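PDB 4PDC: CPXV018 protein from Cowpox virus, which is an MHC class I-like immune-evasion protein, known as OMCP, that probably binds the activating receptor NKG2D to blunt natural killer cell recognition. Local coordinates for residues F8-N13 and S64-V69; I30-G35 and R39-F44; E49-F54 and R139-K144; Q95-N100 and N115-T120. The protein carries 2 engineered substitutions. All blocks are in the same frame, centred on the assembly; numbering follows the deposited sequence.

All four interactions involve the antiparallel sheet or the helices packed on it, as in the platform of an MHC class I-like domain. Interaction 1 sets strand 2-13 against the loop after helix 51-64, and interaction 2, in the hairpin of strands 29-33 and 38-40, falls between those two segments in sequence. Interaction 3 joins segment 49-54, which leads into helix 51-64, to helix 131-146. Interaction 4 ties strand 90-99 to helix 113-126. Two neighbouring pairs emerge: interactions 1 and 4, with centres about 11 Å apart, touch, as do interactions 2 and 3, about 12 Å apart. Interactions 3 and 4 lie on opposite sides of the chain's centre, about 27 Å between centres.

Interaction 1: residues F8-N13 and S64-V69; sequences FNLEIN and SLFRRV
L10 and F66 make the apolar part of this contact. L10 CD2 lies 3.7 Å from F66 CD2 and 3.8 Å from F66 CE2, meeting the ring obliquely. CG of L10 stands anti to the backbone N (chi1 179°), which sends it toward the loop that follows helix 51-64, and chi2 of 62° then sets CD2 on the ring. The F66 ring is also packed edge-to-face with W117 and rests on L78 of strand 75-87; the leucine adds one side of the packing round this ring.

The second kind of contact is aliphatic packing on an arginine. R68 CD sits 3.7 Å from I12 CD1, and I12 CG1 approaches R68 NE at 3.8 Å. The two chains run past each other in opposite directions. R68 is extended as far as CD, which brings that carbon to the isoleucine, and the bend at chi3 (89°) lays NE beside I12 CG1.

R67 is the centre of an inverse gamma turn between F66 and R68, both of which point toward the strand; a weak 3.0 Å bond runs from R68 N to F66 O. Outside the two segments, R67 NH2 forms a salt bridge to an acidic side chain of another protein chain.

Between strand and loop the contact is van der Waals packing without polar bonds, and R68 contributes to it mainly through the aliphatic part of its chain.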
# COMPACT_ATOMS: atom_id res chain seq x y z
N PHE E 8 5.73 16.65 -8.75
CA PHE E 8 5.88 17.25 -7.43
C PHE E 8 6.97 18.30 -7.46
O PHE E 8 8.08 18.04 -7.93
CB PHE E 8 6.24 16.18 -6.40
CG PHE E 8 5.20 15.12 -6.24
CD1 PHE E 8 5.15 14.05 -7.13
CD2 PHE E 8 4.28 15.17 -5.21
CE1 PHE E 8 4.20 13.06 -6.98
CE2 PHE E 8 3.32 14.19 -5.07
CZ PHE E 8 3.28 13.13 -5.95
N ASN E 9 6.66 19.49 -6.96
CA ASN E 9 7.66 20.56 -6.87
C ASN E 9 7.68 21.20 -5.50
O ASN E 9 6.64 21.57 -4.95
CB ASN E 9 7.39 21.63 -7.93
CG ASN E 9 8.46 22.69 -7.95
OD1 ASN E 9 9.62 22.41 -8.24
ND2 ASN E 9 8.08 23.93 -7.65
N LEU E 10 8.89 21.31 -4.94
CA LEU E 10 9.12 22.05 -3.71
C LEU E 10 10.13 23.15 -3.99
O LEU E 10 11.30 22.87 -4.24
CB LEU E 10 9.62 21.12 -2.60
CG LEU E 10 9.92 21.79 -1.25
CD1 LEU E 10 8.68 22.42 -0.66
CD2 LEU E 10 10.51 20.79 -0.27
N GLU E 11 9.67 24.39 -3.96
CA GLU E 11 10.53 25.54 -4.24
C GLU E 11 10.81 26.32 -2.96
O GLU E 11 9.89 26.86 -2.35
CB GLU E 11 9.88 26.46 -5.28
CG GLU E 11 10.77 27.63 -5.71
CD GLU E 11 10.09 28.55 -6.72
OE1 GLU E 11 8.89 28.85 -6.54
OE2 GLU E 11 10.76 28.96 -7.69
N ILE E 12 12.08 26.36 -2.56
CA ILE E 12 12.52 27.16 -1.43
C ILE E 12 13.32 28.36 -1.92
O ILE E 12 14.48 28.22 -2.30
CB ILE E 12 13.39 26.35 -0.44
CG1 ILE E 12 12.64 25.10 0.03
CG2 ILE E 12 13.79 27.20 0.75
CD1 ILE E 12 12.97 23.86 -0.77
N ASN E 13 12.68 29.52 -1.94
CA ASN E 13 13.31 30.77 -2.35
C ASN E 13 13.39 31.70 -1.16
O ASN E 13 12.44 32.41 -0.84
CB ASN E 13 12.53 31.41 -3.50
CG ASN E 13 13.26 32.59 -4.12
OD1 ASN E 13 14.03 33.29 -3.46
ND2 ASN E 13 13.00 32.83 -5.41
N SER E 64 5.05 16.68 3.87
CA SER E 64 5.21 16.77 5.32
C SER E 64 6.14 15.68 5.85
O SER E 64 6.66 15.80 6.95
CB SER E 64 3.84 16.68 6.01
OG SER E 64 3.26 15.41 5.84
N LEU E 65 6.35 14.63 5.05
CA LEU E 65 7.29 13.57 5.41
C LEU E 65 8.72 13.90 4.98
O LEU E 65 9.67 13.23 5.40
CB LEU E 65 6.86 12.25 4.76
CG LEU E 65 5.61 11.57 5.32
CD1 LEU E 65 5.16 10.45 4.39
CD2 LEU E 65 5.88 11.03 6.72
N PHE E 66 8.89 14.91 4.14
CA PHE E 66 10.22 15.30 3.68
C PHE E 66 10.90 16.13 4.76
O PHE E 66 10.44 17.21 5.12
CB PHE E 66 10.14 16.09 2.37
CG PHE E 66 11.49 16.49 1.83
CD1 PHE E 66 12.47 15.54 1.61
CD2 PHE E 66 11.77 17.81 1.54
CE1 PHE E 66 13.72 15.90 1.10
CE2 PHE E 66 13.01 18.18 1.04
CZ PHE E 66 13.98 17.23 0.82
N ARG E 67 12.01 15.61 5.28
CA ARG E 67 12.71 16.25 6.38
C ARG E 67 13.75 17.24 5.87
O ARG E 67 14.95 17.05 6.06
CB ARG E 67 13.36 15.19 7.27
CG ARG E 67 12.39 14.11 7.71
CD ARG E 67 12.79 13.47 9.03
NE ARG E 67 13.95 12.60 8.91
CZ ARG E 67 13.88 11.28 8.71
NH1 ARG E 67 12.71 10.67 8.61
NH2 ARG E 67 15.00 10.57 8.62
N ARG E 68 13.27 18.30 5.24
CA ARG E 68 14.12 19.35 4.70
C ARG E 68 14.96 19.99 5.80
O ARG E 68 14.43 20.34 6.86
CB ARG E 68 13.25 20.42 4.01
CG ARG E 68 14.02 21.59 3.43
CD ARG E 68 13.11 22.55 2.67
NE ARG E 68 12.54 23.58 3.53
CZ ARG E 68 11.38 23.48 4.18
NH1 ARG E 68 10.64 22.39 4.09
NH2 ARG E 68 10.96 24.49 4.93
N VAL E 69 16.26 20.14 5.56
CA VAL E 69 17.13 20.82 6.52
C VAL E 69 17.27 22.28 6.11
O VAL E 69 17.38 22.58 4.92
CB VAL E 69 18.52 20.16 6.63
CG1 VAL E 69 18.40 18.72 7.10
CG2 VAL E 69 19.27 20.22 5.30

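Interaction 2: residues I30-G35 and R39-F44; sequences IITFDG and RPTIPF
T32 and R39 pair across the hairpin in antiparallel hydrogen-bonded register: R39 N donates to T32 O at 2.9 Å, and T32 N to R39 O at 3.1 Å. I31 and P40 form the adjoining non-hydrogen-bonded pair. Beyond it, T41 N donates to I30 O at 2.8 Å.

Side chains add a second set of contacts. T32 and R39 lie alongside each other and point the same way; T32 CG2 is 3.4 Å from R39 NE and sits over one face of the guanidinium, while T41 CG2 lies over a face nearer its rim. At the other end, I42 CG2 touches I30 CB at 3.7 Å and also lies over the F44 ring, toward its rim. I30 CG2 meets F44 CZ obliquely at 3.9 Å.

Further out, T32 OG1 lies anti to its own backbone nitrogen (chi1 -169°) and bonds D22 OD1 on strand 16-25, which helps to hold the methyl over the arginine. The turn that brings the two strands together is shaped in part by D34 OD1, which accepts from K36 N and D37 N. I30 and I31 both face V23 in a classic beta bulge; I30 packs on L141 of helix 131-146, and I31 on L52 and Y55 of helix 51-64.

This is a short beta hairpin whose second strand, 38-40, is outermost within the chain: an edge hairpin of the antiparallel sheet that, as in MHC class I-like domains, forms the platform floor.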
# COMPACT_ATOMS: atom_id res chain seq x y z
N ILE E 30 -5.20 17.62 -15.15
CA ILE E 30 -6.55 17.30 -14.70
C ILE E 30 -6.76 17.65 -13.22
O ILE E 30 -7.88 17.90 -12.79
CB ILE E 30 -6.89 15.81 -14.91
CG1 ILE E 30 -5.93 14.90 -14.13
CG2 ILE E 30 -6.85 15.47 -16.40
CD1 ILE E 30 -6.40 13.46 -14.01
N ILE E 31 -5.67 17.66 -12.46
CA ILE E 31 -5.72 17.99 -11.04
C ILE E 31 -4.52 18.86 -10.68
O ILE E 31 -3.45 18.73 -11.28
CB ILE E 31 -5.70 16.72 -10.15
CG1 ILE E 31 -6.90 15.82 -10.46
CG2 ILE E 31 -5.71 17.08 -8.68
CD1 ILE E 31 -6.76 14.41 -9.91
N THR E 32 -4.70 19.76 -9.71
CA THR E 32 -3.58 20.53 -9.19
C THR E 32 -3.73 20.71 -7.68
O THR E 32 -4.84 20.68 -7.15
CB THR E 32 -3.47 21.91 -9.88
OG1 THR E 32 -2.22 22.53 -9.52
CG2 THR E 32 -4.62 22.82 -9.51
N PHE E 33 -2.60 20.90 -7.02
CA PHE E 33 -2.52 20.95 -5.56
C PHE E 33 -1.53 22.05 -5.20
O PHE E 33 -0.42 22.07 -5.74
CB PHE E 33 -2.09 19.59 -5.01
CG PHE E 33 -1.84 19.57 -3.53
CD1 PHE E 33 -2.89 19.49 -2.63
CD2 PHE E 33 -0.55 19.60 -3.03
CE1 PHE E 33 -2.66 19.46 -1.27
CE2 PHE E 33 -0.31 19.57 -1.67
CZ PHE E 33 -1.36 19.50 -0.79
N ASP E 34 -1.92 22.97 -4.33
CA ASP E 34 -1.11 24.16 -4.04
C ASP E 34 -0.40 24.10 -2.69
O ASP E 34 0.11 25.12 -2.20
CB ASP E 34 -1.98 25.43 -4.10
CG ASP E 34 -3.10 25.44 -3.06
OD1 ASP E 34 -3.01 24.70 -2.05
OD2 ASP E 34 -4.07 26.21 -3.25
N GLY E 35 -0.36 22.92 -2.09
CA GLY E 35 0.25 22.74 -0.79
C GLY E 35 -0.80 22.62 0.30
O GLY E 35 -0.56 22.00 1.34
N ARG E 39 -7.67 20.63 -6.34
CA ARG E 39 -8.80 21.03 -7.17
C ARG E 39 -8.75 20.42 -8.56
O ARG E 39 -7.67 20.20 -9.12
CB ARG E 39 -8.85 22.56 -7.27
CG ARG E 39 -7.70 23.18 -8.04
CD ARG E 39 -7.79 24.70 -8.03
NE ARG E 39 -6.80 25.31 -8.92
CZ ARG E 39 -7.01 25.60 -10.20
NH1 ARG E 39 -8.19 25.35 -10.77
NH2 ARG E 39 -6.04 26.15 -10.92
N PRO E 40 -9.93 20.15 -9.14
CA PRO E 40 -9.97 19.67 -10.52
C PRO E 40 -9.65 20.80 -11.50
O PRO E 40 -9.96 21.95 -11.20
CB PRO E 40 -11.41 19.17 -10.68
CG PRO E 40 -12.19 20.00 -9.72
CD PRO E 40 -11.28 20.26 -8.55
N THR E 41 -9.03 20.47 -12.63
CA THR E 41 -8.71 21.46 -13.65
C THR E 41 -9.22 20.99 -15.01
O THR E 41 -8.77 21.47 -16.06
CB THR E 41 -7.19 21.71 -13.74
OG1 THR E 41 -6.51 20.51 -14.13
CG2 THR E 41 -6.64 22.18 -12.40
N ILE E 42 -10.16 20.06 -14.98
CA ILE E 42 -10.80 19.55 -16.18
C ILE E 42 -12.24 19.22 -15.80
O ILE E 42 -12.49 18.77 -14.68
CB ILE E 42 -10.05 18.30 -16.72
CG1 ILE E 42 -10.49 17.97 -18.15
CG2 ILE E 42 -10.25 17.11 -15.81
CD1 ILE E 42 -10.04 18.99 -19.18
N PRO E 43 -13.21 19.46 -16.71
CA PRO E 43 -14.61 19.24 -16.33
C PRO E 43 -14.94 17.85 -15.79
O PRO E 43 -15.73 17.75 -14.85
CB PRO E 43 -15.35 19.48 -17.65
CG PRO E 43 -14.51 20.48 -18.36
CD PRO E 43 -13.09 20.14 -18.01
N PHE E 44 -14.35 16.79 -16.34
CA PHE E 44 -14.75 15.44 -15.94
C PHE E 44 -14.28 15.08 -14.53
O PHE E 44 -14.67 14.05 -14.00
CB PHE E 44 -14.26 14.40 -16.97
CG PHE E 44 -12.80 14.06 -16.88
CD1 PHE E 44 -12.33 13.17 -15.93
CD2 PHE E 44 -11.90 14.60 -17.79
CE1 PHE E 44 -10.99 12.84 -15.87
CE2 PHE E 44 -10.55 14.27 -17.73
CZ PHE E 44 -10.10 13.39 -16.76

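Interaction 3: residues E49-F54 and R139-K144; sequences EIFLPF and RSLVRK
F51 projects from segment 49-54, which leads into helix 51-64, into the angle between L141 and S140 of helix 131-146. At its CB the ring carbon CG turns anti to the carbonyl carbon (chi1 -61°), sending the ring out toward the other helix. CG lies 4.2 Å from L141 CD2; the next atom, F51 CD2, is closer to that methyl at 4.0 Å, and CE2 is again within touch. L141 CD2 therefore sits over a ring face as a CH-pi contact, 4.1 Å from the F51 centroid and 15° off the ring normal. The opposite face is occupied by CG2 of the preceding residue I50, toward the rim. At the far end, F51 CZ meets S140 CB obliquely at 3.7 Å.

S140 meets the ring by this carbon, while its OG is hydrogen-bonded to M136 O within its own helix. H137 adds an edge-to-face ring contact with F51, and L141 packs further on L4 of strand 2-13 and on M45. An aromatic side chain of another protein chain rests on S140.

The result is a buried, largely apolar contact in which the ring is flanked by two methyls, held by dispersion and hydrophobic burial.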
# COMPACT_ATOMS: atom_id res chain seq x y z
N GLU E 49 -15.23 12.24 -5.95
CA GLU E 49 -15.16 12.02 -4.50
C GLU E 49 -14.23 10.85 -4.16
O GLU E 49 -14.18 10.41 -3.02
CB GLU E 49 -16.57 11.76 -3.93
CG GLU E 49 -17.32 10.63 -4.61
CD GLU E 49 -18.73 10.42 -4.07
OE1 GLU E 49 -19.53 9.76 -4.76
OE2 GLU E 49 -19.04 10.92 -2.97
N ILE E 50 -13.48 10.38 -5.15
CA ILE E 50 -12.60 9.22 -4.98
C ILE E 50 -11.12 9.59 -5.07
O ILE E 50 -10.34 9.32 -4.16
CB ILE E 50 -12.90 8.15 -6.04
CG1 ILE E 50 -14.34 7.65 -5.88
CG2 ILE E 50 -11.93 6.99 -5.93
CD1 ILE E 50 -14.87 6.92 -7.08
N PHE E 51 -10.74 10.22 -6.17
CA PHE E 51 -9.33 10.48 -6.43
C PHE E 51 -8.84 11.77 -5.77
O PHE E 51 -7.75 11.80 -5.20
CB PHE E 51 -9.09 10.51 -7.93
CG PHE E 51 -9.41 9.20 -8.60
CD1 PHE E 51 -8.47 8.19 -8.64
CD2 PHE E 51 -10.66 8.98 -9.14
CE1 PHE E 51 -8.77 6.97 -9.22
CE2 PHE E 51 -10.97 7.76 -9.73
CZ PHE E 51 -10.03 6.76 -9.77
N LEU E 52 -9.64 12.83 -5.83
CA LEU E 52 -9.25 14.10 -5.22
C LEU E 52 -8.92 13.96 -3.73
O LEU E 52 -7.86 14.40 -3.29
CB LEU E 52 -10.34 15.16 -5.42
CG LEU E 52 -10.59 15.65 -6.85
CD1 LEU E 52 -11.71 16.68 -6.86
CD2 LEU E 52 -9.33 16.24 -7.48
N PRO E 53 -9.82 13.34 -2.94
CA PRO E 53 -9.51 13.25 -1.50
C PRO E 53 -8.33 12.33 -1.22
O PRO E 53 -7.57 12.58 -0.29
CB PRO E 53 -10.80 12.68 -0.90
CG PRO E 53 -11.51 12.03 -2.02
CD PRO E 53 -11.15 12.80 -3.25
N PHE E 54 -8.17 11.29 -2.04
CA PHE E 54 -7.04 10.37 -1.91
C PHE E 54 -5.73 11.11 -2.19
O PHE E 54 -4.79 11.03 -1.40
CB PHE E 54 -7.21 9.19 -2.86
CG PHE E 54 -6.09 8.19 -2.81
CD1 PHE E 54 -6.04 7.23 -1.82
CD2 PHE E 54 -5.09 8.20 -3.77
CE1 PHE E 54 -5.02 6.30 -1.77
CE2 PHE E 54 -4.06 7.28 -3.73
CZ PHE E 54 -4.02 6.33 -2.73
N ARG E 139 -6.41 3.86 -15.63
CA ARG E 139 -7.49 3.23 -16.38
C ARG E 139 -8.86 3.75 -15.94
O ARG E 139 -9.75 3.97 -16.76
CB ARG E 139 -7.40 1.71 -16.23
CG ARG E 139 -6.17 1.11 -16.91
CD ARG E 139 -6.05 -0.38 -16.64
NE ARG E 139 -7.14 -1.14 -17.24
CZ ARG E 139 -7.45 -2.38 -16.91
NH1 ARG E 139 -6.77 -3.02 -15.97
NH2 ARG E 139 -8.47 -2.99 -17.51
N SER E 140 -9.01 3.98 -14.64
CA SER E 140 -10.27 4.50 -14.12
C SER E 140 -10.49 5.95 -14.58
O SER E 140 -11.62 6.36 -14.85
CB SER E 140 -10.30 4.42 -12.59
OG SER E 140 -10.06 3.10 -12.15
N LEU E 141 -9.40 6.71 -14.68
CA LEU E 141 -9.50 8.12 -15.08
C LEU E 141 -9.74 8.24 -16.58
O LEU E 141 -10.45 9.14 -17.03
CB LEU E 141 -8.24 8.88 -14.68
CG LEU E 141 -8.07 9.13 -13.18
CD1 LEU E 141 -6.66 9.62 -12.89
CD2 LEU E 141 -9.10 10.12 -12.64
N VAL E 142 -9.16 7.33 -17.36
CA VAL E 142 -9.42 7.29 -18.79
C VAL E 142 -10.91 7.04 -19.00
O VAL E 142 -11.52 7.60 -19.90
CB VAL E 142 -8.58 6.21 -19.49
CG1 VAL E 142 -9.08 5.96 -20.91
CG2 VAL E 142 -7.11 6.62 -19.53
N ARG E 143 -11.49 6.20 -18.15
CA ARG E 143 -12.92 5.88 -18.23
C ARG E 143 -13.78 7.12 -18.03
O ARG E 143 -14.69 7.39 -18.82
CB ARG E 143 -13.28 4.80 -17.20
CG ARG E 143 -14.76 4.48 -17.11
CD ARG E 143 -15.32 3.94 -18.41
NE ARG E 143 -16.73 3.60 -18.30
CZ ARG E 143 -17.19 2.45 -17.82
NH1 ARG E 143 -16.35 1.51 -17.40
NH2 ARG E 143 -18.49 2.23 -17.75
N LYS E 144 -13.50 7.88 -16.97
CA LYS E 144 -14.23 9.12 -16.70
C LYS E 144 -14.10 10.07 -17.88
O LYS E 144 -15.08 10.65 -18.34
CB LYS E 144 -13.71 9.81 -15.44
CG LYS E 144 -13.86 9.02 -14.17
CD LYS E 144 -13.55 9.88 -12.95
CE LYS E 144 -14.70 10.83 -12.63
NZ LYS E 144 -14.41 11.69 -11.45

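Interaction 4: residues Q95-N100 and N115-T120; sequences QDYLYN and NMWLTT. Engineered in segment 95-100: D96 (natural residue Phe).
L118 lays one methyl over the face of the Y97 ring. L118 CG is anti to the backbone N (chi1 176°) and the next torsion of 65° turns CD1 back toward strand 90-99, so that this methyl sits over the centre of the tyrosine ring. The CH-pi distance from L118 CD1 to the Y97 centroid is 3.6 Å, 14° off the normal, and the two side chains cross at about a right angle. The Y97 ring is turned roughly perpendicular to the plane through its own CA, CB and CG, and in that setting it presents a face to the leucine.

The helix backbone also reaches the ring: L118 O comes to 3.5 Å from Y97 CE2. The hydroxyl is joined to that carbonyl through water 1, which lies 2.9 Å from Y97 OH and donates to L118 O at 2.8 Å. The water thus links the polar tip of the tyrosine to the helix.

W117 adds a looser, oblique contact, its CD1 standing 4.4 Å from Y97 CD2. The indole is held in part by NE1, which bonds T79 O on strand 75-87.

Helix 113-126 packs on the sheet here: W117 lies on L78 and Y80 of strand 75-87, L118 extends to Y104 of strand 102-104, and Y97, on the strand between those two, also packs on S121 and E122 one turn farther along the helix.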
# COMPACT_ATOMS: atom_id res chain seq x y z
N GLN E 95 10.49 7.84 -13.85
CA GLN E 95 10.60 8.86 -12.82
C GLN E 95 11.89 9.65 -12.96
O GLN E 95 12.92 9.10 -13.35
CB GLN E 95 10.49 8.24 -11.41
CG GLN E 95 11.59 7.26 -11.04
CD GLN E 95 11.45 6.73 -9.62
OE1 GLN E 95 10.40 6.86 -8.98
NE2 GLN E 95 12.52 6.11 -9.11
N ASP E 96 11.80 10.94 -12.66
CA ASP E 96 12.92 11.86 -12.77
C ASP E 96 13.03 12.69 -11.51
O ASP E 96 12.04 12.97 -10.84
CB ASP E 96 12.75 12.77 -13.99
CG ASP E 96 12.81 12.02 -15.30
OD1 ASP E 96 13.64 11.10 -15.43
OD2 ASP E 96 12.02 12.36 -16.21
N TYR E 97 14.26 13.09 -11.20
CA TYR E 97 14.55 13.99 -10.10
C TYR E 97 15.30 15.20 -10.63
O TYR E 97 16.30 15.05 -11.33
CB TYR E 97 15.40 13.30 -9.03
CG TYR E 97 14.90 11.95 -8.57
CD1 TYR E 97 15.17 10.80 -9.30
CD2 TYR E 97 14.16 11.83 -7.40
CE1 TYR E 97 14.72 9.57 -8.87
CE2 TYR E 97 13.71 10.60 -6.97
CZ TYR E 97 13.99 9.47 -7.71
OH TYR E 97 13.54 8.24 -7.28
N LEU E 98 14.81 16.40 -10.30
CA LEU E 98 15.47 17.64 -10.72
C LEU E 98 15.88 18.47 -9.52
O LEU E 98 15.10 18.65 -8.57
CB LEU E 98 14.57 18.49 -11.62
CG LEU E 98 13.85 17.83 -12.79
CD1 LEU E 98 12.89 18.81 -13.44
CD2 LEU E 98 14.85 17.32 -13.80
N TYR E 99 17.10 18.99 -9.57
CA TYR E 99 17.58 19.98 -8.61
C TYR E 99 17.88 21.26 -9.38
O TYR E 99 18.76 21.28 -10.24
CB TYR E 99 18.82 19.48 -7.88
CG TYR E 99 19.30 20.42 -6.80
CD1 TYR E 99 20.22 21.42 -7.09
CD2 TYR E 99 18.82 20.33 -5.50
CE1 TYR E 99 20.66 22.29 -6.11
CE2 TYR E 99 19.26 21.19 -4.51
CZ TYR E 99 20.17 22.17 -4.82
OH TYR E 99 20.61 23.03 -3.85
N ASN E 100 17.13 22.32 -9.08
CA ASN E 100 17.20 23.56 -9.85
C ASN E 100 17.06 23.29 -11.35
O ASN E 100 17.77 23.87 -12.17
CB ASN E 100 18.51 24.29 -9.54
CG ASN E 100 18.57 24.78 -8.10
OD1 ASN E 100 17.54 24.96 -7.45
ND2 ASN E 100 19.78 24.99 -7.59
N ASN E 115 20.25 15.19 -1.78
CA ASN E 115 20.38 13.76 -1.57
C ASN E 115 19.16 13.13 -0.92
O ASN E 115 18.71 12.06 -1.33
CB ASN E 115 21.62 13.46 -0.72
CG ASN E 115 22.91 13.52 -1.53
OD1 ASN E 115 22.93 13.16 -2.71
ND2 ASN E 115 23.98 13.97 -0.90
N MET E 116 18.61 13.79 0.10
CA MET E 116 17.44 13.27 0.79
C MET E 116 16.25 13.20 -0.17
O MET E 116 15.47 12.24 -0.14
CB MET E 116 17.10 14.13 1.99
CG MET E 116 15.99 13.56 2.86
SD MET E 116 15.50 14.66 4.20
CE MET E 116 17.06 14.84 5.08
N TRP E 117 16.11 14.22 -1.00
CA TRP E 117 15.04 14.28 -1.99
C TRP E 117 15.14 13.09 -2.94
O TRP E 117 14.14 12.47 -3.28
CB TRP E 117 15.12 15.60 -2.75
CG TRP E 117 14.03 15.81 -3.76
CD1 TRP E 117 14.10 15.57 -5.10
CD2 TRP E 117 12.71 16.30 -3.51
NE1 TRP E 117 12.91 15.89 -5.71
CE2 TRP E 117 12.03 16.34 -4.75
CE3 TRP E 117 12.03 16.71 -2.36
CZ2 TRP E 117 10.72 16.78 -4.87
CZ3 TRP E 117 10.72 17.15 -2.48
CH2 TRP E 117 10.08 17.18 -3.73
N LEU E 118 16.37 12.78 -3.34
CA LEU E 118 16.63 11.69 -4.27
C LEU E 118 16.33 10.33 -3.66
O LEU E 118 15.77 9.46 -4.33
CB LEU E 118 18.10 11.73 -4.73
CG LEU E 118 18.58 10.59 -5.64
CD1 LEU E 118 17.87 10.60 -6.98
CD2 LEU E 118 20.09 10.66 -5.84
N THR E 119 16.70 10.15 -2.40
CA THR E 119 16.57 8.84 -1.77
C THR E 119 15.22 8.61 -1.09
O THR E 119 14.97 7.50 -0.62
CB THR E 119 17.68 8.61 -0.73
OG1 THR E 119 17.56 9.57 0.33
CG2 THR E 119 19.05 8.73 -1.37
N THR E 120 14.36 9.63 -1.03
CA THR E 120 13.10 9.49 -0.29
C THR E 120 11.83 9.84 -1.07
O THR E 120 10.73 9.55 -0.59
CB THR E 120 13.08 10.38 0.97
OG1 THR E 120 13.01 11.76 0.60
CG2 THR E 120 14.30 10.12 1.84
O HOH W 1 13.26 8.31 -4.44